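Local coordinates for spore germination protein B3 (Bacillus subtilis subsp. subtilis, PDB 3N54), which takes part in the spore germination response to L-asparagine, glucose, fructose and potassium ions, as a lipoprotein component of a germinant receptor, at residues A[55-59]-A[60-64]; A[83-87]-A[88-92]; A[169-172]-A[173-176]. All blocks are in the same frame, centred on the assembly; numbering follows the deposited sequence.

Contact 1: A[55-59]-A[60-64]. With SO4 (sulfate ion), chain C.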
ATOM      1  N   GLU A  55      -3.785 -21.026 -20.757  1.00 42.47           N
ATOM      2  CA  GLU A  55      -4.246 -19.904 -21.549  1.00 44.12           C
ATOM      3  C   GLU A  55      -5.117 -20.307 -22.729  1.00 45.75           C
ATOM      4  O   GLU A  55      -4.827 -21.278 -23.424  1.00 45.36           O
ATOM      5  CB  GLU A  55      -3.054 -19.123 -22.089  1.00 43.51           C
ATOM      6  CG  GLU A  55      -3.471 -17.814 -22.730  1.00 45.77           C
ATOM      7  CD  GLU A  55      -2.302 -16.942 -23.118  1.00 46.70           C
ATOM      8  OE1 GLU A  55      -1.185 -17.474 -23.297  1.00 48.29           O
ATOM      9  OE2 GLU A  55      -2.514 -15.720 -23.246  1.00 48.78           O
ATOM     10  N   ALA A  56      -6.183 -19.539 -22.950  1.00 47.84           N
ATOM     11  CA  ALA A  56      -7.007 -19.679 -24.147  1.00 49.55           C
ATOM     12  C   ALA A  56      -6.402 -18.752 -25.188  1.00 49.95           C
ATOM     13  O   ALA A  56      -6.162 -17.584 -24.895  1.00 50.62           O
ATOM     14  CB  ALA A  56      -8.430 -19.289 -23.852  1.00 50.99           C
ATOM     15  N   VAL A  57      -6.117 -19.257 -26.386  1.00 51.08           N
ATOM     16  CA  VAL A  57      -5.571 -18.417 -27.479  1.00 51.37           C
ATOM     17  C   VAL A  57      -6.254 -18.761 -28.822  1.00 52.76           C
ATOM     18  O   VAL A  57      -6.393 -19.931 -29.160  1.00 52.84           O
ATOM     19  CB  VAL A  57      -4.006 -18.531 -27.578  1.00 50.24           C
ATOM     20  CG1 VAL A  57      -3.470 -17.727 -28.733  1.00 50.40           C
ATOM     21  CG2 VAL A  57      -3.337 -18.081 -26.283  1.00 48.73           C
ATOM     22  N   SER A  58      -6.675 -17.742 -29.581  1.00 53.93           N
ATOM     23  CA  SER A  58      -7.406 -17.967 -30.848  1.00 55.20           C
ATOM     24  C   SER A  58      -6.459 -18.379 -31.965  1.00 55.00           C
ATOM     25  O   SER A  58      -5.252 -18.124 -31.897  1.00 54.56           O
ATOM     26  CB  SER A  58      -8.195 -16.720 -31.286  1.00 56.51           C
ATOM     27  OG  SER A  58      -7.346 -15.687 -31.779  1.00 55.44           O
ATOM     28  N   ASP A  59      -7.009 -19.021 -32.989  1.00 55.74           N
ATOM     29  CA  ASP A  59      -6.227 -19.413 -34.159  1.00 55.55           C
ATOM     30  C   ASP A  59      -5.590 -18.186 -34.791  1.00 55.12           C
ATOM     31  O   ASP A  59      -4.448 -18.244 -35.241  1.00 54.44           O
ATOM     32  CB  ASP A  59      -7.105 -20.137 -35.191  1.00 57.02           C
ATOM     33  CG  ASP A  59      -7.506 -21.532 -34.739  1.00 57.88           C
ATOM     34  OD1 ASP A  59      -6.991 -21.995 -33.690  1.00 58.01           O
ATOM     35  OD2 ASP A  59      -8.327 -22.167 -35.442  1.00 59.77           O
ATOM     36  N   VAL A  60      -6.345 -17.085 -34.815  1.00 55.45           N
ATOM     37  CA  VAL A  60      -5.870 -15.807 -35.336  1.00 55.20           C
ATOM     38  C   VAL A  60      -4.668 -15.272 -34.540  1.00 53.17           C
ATOM     39  O   VAL A  60      -3.751 -14.717 -35.136  1.00 53.72           O
ATOM     40  CB  VAL A  60      -7.019 -14.756 -35.372  1.00 56.81           C
ATOM     41  CG1 VAL A  60      -6.509 -13.374 -35.759  1.00 57.54           C
ATOM     42  CG2 VAL A  60      -8.099 -15.189 -36.347  1.00 58.86           C
ATOM     43  N   SER A  61      -4.661 -15.450 -33.215  1.00 51.11           N
ATOM     44  CA  SER A  61      -3.549 -14.990 -32.352  1.00 48.76           C
ATOM     45  C   SER A  61      -2.285 -15.860 -32.447  1.00 46.44           C
ATOM     46  O   SER A  61      -1.197 -15.385 -32.155  1.00 45.88           O
ATOM     47  CB  SER A  61      -3.981 -14.926 -30.886  1.00 48.22           C
ATOM     48  OG  SER A  61      -4.293 -16.218 -30.388  1.00 48.29           O
ATOM     49  N   ILE A  62      -2.441 -17.133 -32.797  1.00 44.58           N
ATOM     50  CA  ILE A  62      -1.307 -18.000 -33.106  1.00 42.98           C
ATOM     51  C   ILE A  62      -0.722 -17.547 -34.445  1.00 42.90           C
ATOM     52  O   ILE A  62       0.487 -17.492 -34.639  1.00 42.27           O
ATOM     53  CB  ILE A  62      -1.747 -19.499 -33.204  1.00 42.76           C
ATOM     54  CG1 ILE A  62      -2.095 -20.045 -31.823  1.00 42.64           C
ATOM     55  CG2 ILE A  62      -0.670 -20.358 -33.816  1.00 41.63           C
ATOM     56  CD1 ILE A  62      -0.923 -20.052 -30.867  1.00 40.18           C
ATOM     57  N   LYS A  63      -1.625 -17.217 -35.356  1.00 43.12           N
ATOM     58  CA  LYS A  63      -1.309 -16.776 -36.708  1.00 43.99           C
ATOM     59  C   LYS A  63      -0.705 -15.357 -36.773  1.00 43.24           C
ATOM     60  O   LYS A  63       0.153 -15.088 -37.605  1.00 43.31           O
ATOM     61  CB  LYS A  63      -2.607 -16.870 -37.533  1.00 45.34           C
ATOM     62  CG  LYS A  63      -2.592 -16.293 -38.925  1.00 48.81           C
ATOM     63  CD  LYS A  63      -3.993 -16.416 -39.545  1.00 51.74           C
ATOM     64  CE  LYS A  63      -4.100 -15.724 -40.897  1.00 54.40           C
ATOM     65  NZ  LYS A  63      -5.441 -15.970 -41.507  1.00 56.97           N
ATOM     66  N   ASP A  64      -1.149 -14.473 -35.885  1.00 42.36           N
ATOM     67  CA  ASP A  64      -0.737 -13.070 -35.888  1.00 42.19           C
ATOM     68  C   ASP A  64       0.077 -12.719 -34.646  1.00 40.33           C
ATOM     69  O   ASP A  64      -0.473 -12.345 -33.614  1.00 39.65           O
ATOM     70  CB  ASP A  64      -1.964 -12.175 -35.970  1.00 43.60           C
ATOM     71  CG  ASP A  64      -2.782 -12.412 -37.232  1.00 46.10           C
ATOM     72  OD1 ASP A  64      -2.206 -12.582 -38.333  1.00 46.78           O
ATOM     73  OD2 ASP A  64      -4.020 -12.427 -37.114  1.00 49.84           O
TER
HETATM   74  S   SO4 C   2      -7.829 -22.243 -27.195  1.00112.64           S
HETATM   75  O1  SO4 C   2      -6.546 -21.611 -26.946  1.00112.61           O
HETATM   76  O2  SO4 C   2      -7.678 -23.685 -27.046  1.00112.40           O
HETATM   77  O3  SO4 C   2      -8.775 -21.699 -26.227  1.00113.22           O
HETATM   78  O4  SO4 C   2      -8.297 -21.962 -28.549  1.00112.57           O
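Ser58 O accepts from Ile62 N at 3.1 Å and Asp59 O from Lys63 N at 3.0 Å, so the backbone closes its first helical turns here. This is the N-terminus of the short helix 59-63, capped by Ser58. The cap is a side-chain bond: Ser58 OG accepts from Ser61 N at 3.1 Å, with an N-H...O angle of 146°. A chi1 of 73° puts OG between the backbone N and the carbonyl carbon, where it meets the start of the helix. Val57 CG1 lies 4.1 Å from Ile62 CD1. The residue before the N-cap thus packs on the fourth residue of the helix, the pairing known as a hydrophobic staple. Val57 and Ile62 also both touch Tyr21, so the staple leans on the start of strand 21-28 of the three-stranded antiparallel sheet. The position of Ser61 OG is doubtful, because it clashes with Val57 CG1. Just before the cap, a sulfate ion, probably from the crystallisation liquor, sits on the backbone. Val57 N points almost straight at sulfate O1 (174°), but the modelled distance of 2.5 Å is very short and should be read with caution.

Contact 2: A[83-87]-A[88-92]. With SO4 (sulfate ion), chain H.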
ATOM      1  N   ARG A  83       1.608 -11.088   3.158  1.00 39.50           N
ATOM      2  CA  ARG A  83       1.844 -11.407   4.566  1.00 41.20           C
ATOM      3  C   ARG A  83       2.973 -12.422   4.742  1.00 42.19           C
ATOM      4  O   ARG A  83       3.685 -12.377   5.738  1.00 42.93           O
ATOM      5  CB  ARG A  83       0.565 -11.927   5.256  1.00 41.98           C
ATOM      6  CG  ARG A  83      -0.473 -10.852   5.564  1.00 41.75           C
ATOM      7  CD  ARG A  83      -1.645 -11.422   6.360  1.00 42.93           C
ATOM      8  NE  ARG A  83      -2.728 -10.462   6.575  1.00 42.15           N
ATOM      9  CZ  ARG A  83      -2.776  -9.562   7.556  1.00 41.68           C
ATOM     10  NH1 ARG A  83      -3.820  -8.751   7.644  1.00 42.65           N
ATOM     11  NH2 ARG A  83      -1.798  -9.458   8.445  1.00 41.69           N
ATOM     12  N   ASN A  84       3.142 -13.323   3.780  1.00 42.77           N
ATOM     13  CA  ASN A  84       4.137 -14.397   3.901  1.00 44.00           C
ATOM     14  C   ASN A  84       5.450 -14.201   3.137  1.00 43.45           C
ATOM     15  O   ASN A  84       6.421 -14.899   3.416  1.00 44.19           O
ATOM     16  CB  ASN A  84       3.513 -15.721   3.468  1.00 44.32           C
ATOM     17  CG  ASN A  84       2.345 -16.118   4.332  1.00 47.19           C
ATOM     18  OD1 ASN A  84       1.347 -16.632   3.836  1.00 51.21           O
ATOM     19  ND2 ASN A  84       2.451 -15.873   5.632  1.00 49.80           N
ATOM     20  N   GLN A  85       5.498 -13.257   2.200  1.00 42.68           N
ATOM     21  CA  GLN A  85       6.683 -13.108   1.340  1.00 42.00           C
ATOM     22  C   GLN A  85       7.145 -11.677   1.158  1.00 41.25           C
ATOM     23  O   GLN A  85       6.328 -10.758   1.054  1.00 41.19           O
ATOM     24  CB  GLN A  85       6.388 -13.671  -0.045  1.00 41.39           C
ATOM     25  CG  GLN A  85       5.852 -15.087  -0.063  1.00 43.22           C
ATOM     26  CD  GLN A  85       6.804 -16.093   0.567  1.00 45.96           C
ATOM     27  OE1 GLN A  85       8.016 -15.865   0.650  1.00 46.52           O
ATOM     28  NE2 GLN A  85       6.253 -17.215   1.014  1.00 48.20           N
ATOM     29  N   ASN A  86       8.466 -11.510   1.119  1.00 40.87           N
ATOM     30  CA  ASN A  86       9.097 -10.252   0.768  1.00 40.30           C
ATOM     31  C   ASN A  86       8.581  -9.861  -0.615  1.00 38.95           C
ATOM     32  O   ASN A  86       8.818 -10.575  -1.593  1.00 38.81           O
ATOM     33  CB  ASN A  86      10.620 -10.417   0.765  1.00 40.83           C
ATOM     34  CG  ASN A  86      11.356  -9.120   0.483  1.00 41.32           C
ATOM     35  OD1 ASN A  86      10.999  -8.368  -0.425  1.00 40.07           O
ATOM     36  ND2 ASN A  86      12.402  -8.857   1.257  1.00 41.61           N
ATOM     37  N   VAL A  87       7.858  -8.747  -0.695  1.00 37.99           N
ATOM     38  CA  VAL A  87       7.191  -8.365  -1.947  1.00 36.66           C
ATOM     39  C   VAL A  87       8.186  -7.998  -3.052  1.00 35.89           C
ATOM     40  O   VAL A  87       7.947  -8.297  -4.216  1.00 35.61           O
ATOM     41  CB  VAL A  87       6.140  -7.235  -1.737  1.00 36.62           C
ATOM     42  CG1 VAL A  87       5.075  -7.698  -0.730  1.00 36.65           C
ATOM     43  CG2 VAL A  87       6.785  -5.932  -1.283  1.00 36.56           C
ATOM     44  N   ASP A  88       9.293  -7.366  -2.682  1.00 35.58           N
ATOM     45  CA  ASP A  88      10.334  -7.030  -3.644  1.00 35.57           C
ATOM     46  C   ASP A  88      10.942  -8.298  -4.252  1.00 34.84           C
ATOM     47  O   ASP A  88      11.134  -8.382  -5.456  1.00 34.04           O
ATOM     48  CB  ASP A  88      11.425  -6.191  -2.993  1.00 36.34           C
ATOM     49  CG  ASP A  88      12.417  -5.658  -3.998  1.00 38.00           C
ATOM     50  OD1 ASP A  88      12.112  -4.623  -4.624  1.00 40.00           O
ATOM     51  OD2 ASP A  88      13.504  -6.262  -4.156  1.00 37.63           O
ATOM     52  N   GLN A  89      11.211  -9.287  -3.408  1.00 34.73           N
ATOM     53  CA  GLN A  89      11.774 -10.550  -3.867  1.00 34.64           C
ATOM     54  C   GLN A  89      10.801 -11.287  -4.773  1.00 34.02           C
ATOM     55  O   GLN A  89      11.216 -11.862  -5.782  1.00 33.77           O
ATOM     56  CB  GLN A  89      12.199 -11.422  -2.681  1.00 35.26           C
ATOM     57  CG  GLN A  89      13.402 -10.873  -1.936  1.00 35.23           C
ATOM     58  CD  GLN A  89      13.822 -11.750  -0.755  1.00 36.46           C
ATOM     59  OE1 GLN A  89      13.088 -12.655  -0.363  1.00 36.76           O
ATOM     60  NE2 GLN A  89      15.002 -11.479  -0.186  1.00 33.43           N
ATOM     61  N   VAL A  90       9.513 -11.255  -4.420  1.00 33.62           N
ATOM     62  CA  VAL A  90       8.460 -11.869  -5.244  1.00 33.28           C
ATOM     63  C   VAL A  90       8.377 -11.233  -6.634  1.00 32.58           C
ATOM     64  O   VAL A  90       8.364 -11.936  -7.637  1.00 31.89           O
ATOM     65  CB  VAL A  90       7.053 -11.754  -4.585  1.00 33.56           C
ATOM     66  CG1 VAL A  90       5.951 -12.194  -5.559  1.00 32.88           C
ATOM     67  CG2 VAL A  90       6.980 -12.561  -3.288  1.00 34.61           C
ATOM     68  N   LEU A  91       8.294  -9.904  -6.682  1.00 32.63           N
ATOM     69  CA  LEU A  91       8.231  -9.176  -7.954  1.00 32.58           C
ATOM     70  C   LEU A  91       9.445  -9.496  -8.812  1.00 32.62           C
ATOM     71  O   LEU A  91       9.314  -9.786  -9.993  1.00 32.50           O
ATOM     72  CB  LEU A  91       8.147  -7.662  -7.722  1.00 32.86           C
ATOM     73  CG  LEU A  91       6.851  -7.134  -7.089  1.00 33.69           C
ATOM     74  CD1 LEU A  91       7.027  -5.669  -6.682  1.00 33.83           C
ATOM     75  CD2 LEU A  91       5.651  -7.313  -8.031  1.00 32.79           C
ATOM     76  N   ASN A  92      10.627  -9.447  -8.211  1.00 33.33           N
ATOM     77  CA  ASN A  92      11.849  -9.789  -8.919  1.00 34.09           C
ATOM     78  C   ASN A  92      11.825 -11.212  -9.462  1.00 34.69           C
ATOM     79  O   ASN A  92      12.251 -11.461 -10.582  1.00 33.92           O
ATOM     80  CB  ASN A  92      13.061  -9.653  -8.011  1.00 34.72           C
ATOM     81  CG  ASN A  92      14.347 -10.033  -8.714  1.00 34.99           C
ATOM     82  OD1 ASN A  92      14.820  -9.313  -9.579  1.00 34.92           O
ATOM     83  ND2 ASN A  92      14.916 -11.167  -8.345  1.00 34.46           N
TER
HETATM   84  S   SO4 H   7      -3.979  -7.738  11.178  1.00 58.99           S
HETATM   85  O1  SO4 H   7      -4.568  -9.051  11.462  1.00 56.82           O
HETATM   86  O2  SO4 H   7      -4.755  -7.033  10.145  1.00 58.38           O
HETATM   87  O3  SO4 H   7      -3.998  -6.893  12.371  1.00 59.24           O
HETATM   88  O4  SO4 H   7      -2.584  -7.895  10.771  1.00 57.78           O
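The amides of Asn86 and Gln89 are stacked, their planes only 12° apart. The two side chains cross at about a right angle. One face of the Asn86 amide is covered by the Gln89 chain, with Gln89 CG 3.6 Å from Asn86 CG. Gln89 OE1 rests 3.5 Å from Asn86 CB. The other flat group, the Arg83 guanidinium, meets a sulfate ion at its edge. Arg83 NH2 donates to sulfate O4 at 2.9 Å, in the guanidinium plane, and Arg83 NH1 to sulfate O2 at 3.2 Å. Arg83 NE forms a salt bridge with Glu79, so the group is held at more than one edge.

Asn86 is the N-cap of helix 87-94, with Gln85 between it and the end of helix 79-84. Its CG is anti to the backbone N (chi1 -177°), which carries OD1 back over the helix start. There Gln89 N donates to Asn86 OD1 at 3.1 Å, from well above the amide plane (52° out of it). Asn190 ND2 also donates to this oxygen. The backbone then takes over: Val90 N reaches Asn86 O at 3.0 Å, and Leu91 N bonds to Val87 O. Gln85 CB touches Val90 CG2 at 3.5 Å. Val87 and Leu91 pack on strand 74-77 through Leu77 and Ile75.

Replacing Asn86 by an alanine is likely to leave Gln89 N without its capping acceptor, Asn190 ND2 without this acceptor and the Gln89 amide without its stacking mate. In the deposited chain Asn86 OD1 both caps the helix and ties its start to the loop at Asn190. The sulfate, probably from the crystallisation liquor, implies only that the Arg83 end can receive an anion.

Contact 3: A[169-172]-A[173-176]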
ATOM      1  N   ALA A 169      -5.028  -0.191  -0.837  1.00 38.47           N
ATOM      2  CA  ALA A 169      -5.702  -1.483  -0.805  1.00 40.01           C
ATOM      3  C   ALA A 169      -7.006  -1.434  -1.593  1.00 42.82           C
ATOM      4  O   ALA A 169      -7.637  -0.381  -1.687  1.00 43.28           O
ATOM      5  CB  ALA A 169      -5.964  -1.909   0.627  1.00 39.19           C
ATOM      6  N   VAL A 170      -7.381  -2.568  -2.184  1.00 45.66           N
ATOM      7  CA  VAL A 170      -8.682  -2.720  -2.840  1.00 49.48           C
ATOM      8  C   VAL A 170      -9.381  -3.963  -2.295  1.00 51.81           C
ATOM      9  O   VAL A 170      -8.731  -4.908  -1.843  1.00 50.98           O
ATOM     10  CB  VAL A 170      -8.573  -2.832  -4.367  1.00 51.43           C
ATOM     11  CG1 VAL A 170      -7.944  -1.577  -4.949  1.00 51.31           C
ATOM     12  CG2 VAL A 170      -7.768  -4.061  -4.757  1.00 52.41           C
ATOM     13  N   LYS A 171     -10.708  -3.951  -2.324  1.00 55.43           N
ATOM     14  CA  LYS A 171     -11.491  -5.074  -1.821  1.00 58.43           C
ATOM     15  C   LYS A 171     -12.686  -5.330  -2.713  1.00 62.96           C
ATOM     16  O   LYS A 171     -13.358  -4.393  -3.149  1.00 64.06           O
ATOM     17  CB  LYS A 171     -11.962  -4.808  -0.390  1.00 57.79           C
ATOM     18  CG  LYS A 171     -12.763  -5.959   0.253  1.00 60.81           C
ATOM     19  CD  LYS A 171     -12.950  -5.731   1.752  1.00 61.13           C
ATOM     20  CE  LYS A 171     -13.737  -6.854   2.425  1.00 64.29           C
ATOM     21  NZ  LYS A 171     -15.213  -6.711   2.257  1.00 67.58           N
ATOM     22  N   ASN A 172     -12.935  -6.606  -2.980  1.00 66.46           N
ATOM     23  CA  ASN A 172     -14.085  -7.024  -3.750  1.00 71.68           C
ATOM     24  C   ASN A 172     -15.245  -7.183  -2.768  1.00 73.71           C
ATOM     25  O   ASN A 172     -15.406  -8.240  -2.159  1.00 75.03           O
ATOM     26  CB  ASN A 172     -13.770  -8.332  -4.487  1.00 74.23           C
ATOM     27  CG  ASN A 172     -14.619  -8.535  -5.719  1.00 79.20           C
ATOM     28  OD1 ASN A 172     -15.159  -7.583  -6.280  1.00 81.87           O
ATOM     29  ND2 ASN A 172     -14.717  -9.779  -6.169  1.00 82.82           N
ATOM     30  N   GLU A 173     -16.040  -6.125  -2.597  1.00 74.90           N
ATOM     31  CA  GLU A 173     -17.134  -6.117  -1.609  1.00 76.82           C
ATOM     32  C   GLU A 173     -18.436  -6.703  -2.161  1.00 82.04           C
ATOM     33  O   GLU A 173     -19.502  -6.087  -2.052  1.00 84.18           O
ATOM     34  CB  GLU A 173     -17.377  -4.693  -1.084  1.00 75.40           C
ATOM     35  CG  GLU A 173     -16.127  -4.035  -0.491  1.00 72.10           C
ATOM     36  CD  GLU A 173     -16.391  -2.658   0.113  1.00 72.07           C
ATOM     37  OE1 GLU A 173     -15.402  -1.955   0.430  1.00 69.46           O
ATOM     38  OE2 GLU A 173     -17.573  -2.277   0.266  1.00 75.05           O
ATOM     39  N   LYS A 174     -18.337  -7.904  -2.731  1.00 84.70           N
ATOM     40  CA  LYS A 174     -19.482  -8.611  -3.312  1.00 90.26           C
ATOM     41  C   LYS A 174     -20.394  -7.685  -4.145  1.00 93.03           C
ATOM     42  O   LYS A 174     -21.589  -7.565  -3.855  1.00 95.92           O
ATOM     43  CB  LYS A 174     -20.293  -9.327  -2.212  1.00 92.13           C
ATOM     44  CG  LYS A 174     -19.603 -10.555  -1.576  1.00 91.98           C
ATOM     45  CD  LYS A 174     -18.472 -10.209  -0.597  1.00 87.52           C
ATOM     46  CE  LYS A 174     -18.980  -9.517   0.668  1.00 86.24           C
ATOM     47  NZ  LYS A 174     -17.850  -9.188   1.584  1.00 82.31           N
ATOM     48  N   GLY A 175     -19.843  -7.009  -5.158  1.00 92.40           N
ATOM     49  CA  GLY A 175     -18.418  -7.062  -5.507  1.00 88.87           C
ATOM     50  C   GLY A 175     -18.197  -7.250  -6.997  1.00 91.54           C
ATOM     51  O   GLY A 175     -18.387  -8.365  -7.485  1.00 94.95           O
ATOM     52  N   LYS A 176     -17.823  -6.214  -7.759  1.00 90.53           N
ATOM     53  CA  LYS A 176     -17.644  -4.799  -7.341  1.00 87.03           C
ATOM     54  C   LYS A 176     -16.382  -4.507  -6.508  1.00 80.86           C
ATOM     55  O   LYS A 176     -16.381  -4.589  -5.276  1.00 78.41           O
ATOM     56  CB  LYS A 176     -18.902  -4.248  -6.638  1.00 88.62           C
ATOM     57  CG  LYS A 176     -19.116  -2.740  -6.812  1.00 88.96           C
ATOM     58  CD  LYS A 176     -19.313  -2.313  -8.282  1.00 93.41           C
ATOM     59  CE  LYS A 176     -20.433  -3.079  -8.992  1.00 99.48           C
ATOM     60  NZ  LYS A 176     -21.733  -2.992  -8.268  1.00102.16           N
TER
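Lys174 N donates to Asn172 O at 3.0 Å, a weak bond that closes an inverse gamma turn centred on Glu173. The turn opens the loop of a beta hairpin, between strand 165-172 and the antiparallel strand 177-186. Glu173 N also bonds to Lys176 O at 3.1 Å, so the loop is drawn together from within. Further back, Lys171 pairs with Lys178 through the backbone.

The side chain of Asn172 turns towards the far side of this loop. Its chi1 of -156° sends OD1 to the backbone, where it lies 3.1 Å from Gly175 C and 3.3 Å from Lys176 C. These are close contacts with carbonyl carbons, not hydrogen bonds. The peptide bonds before Gly175 and before Lys176 are both modelled as cis. Two in a row without proline are rare, so the details of the loop should be read with caution. Gly175 has a positive phi of 134°, which favours glycine, and no side chain to meet Asn172 OD1.

On the other side of the loop, Lys171 and Glu173 cross at about a right angle, with CG of Lys171 3.9 Å from CG of Glu173. Both also touch Asp180 of strand 177-186. Lys171 NZ is 5.1 Å from Glu173 OE1, too far for a salt bridge, though the opposite charge of Glu173 may partly offset the local excess of positive charge. The excess arises where Lys174 joins Lys171; the Lys174 chain bends twice beyond CB and folds back along the turn. The bends bring Lys174 NZ to 3.7 Å from Lys171 NZ, with like charges facing each other.

In the fold
Contacts 1, 2 and 3 follow one another along the chain and do not touch. Contact 1 is the remote one. It follows the three-stranded sheet. Its centre is about 36 Å from the centre of the chain and about 32 Å from the centres of both others. Contacts 2 and 3 belong to the region of the five-stranded sheet. Contact 2 packs on its edge strand 74-77 and touches strand 191-196 at the other edge, whereas contact 3 is the turn of the hairpin joining strands 165-172 and 177-186, further in. Their centres are about 23 Å apart and their nearest atoms about 10 Å. Separate sulfate ions lie at contacts 1 and 2. They are probably crystallisation solutes and give no evidence by themselves of a germinant site.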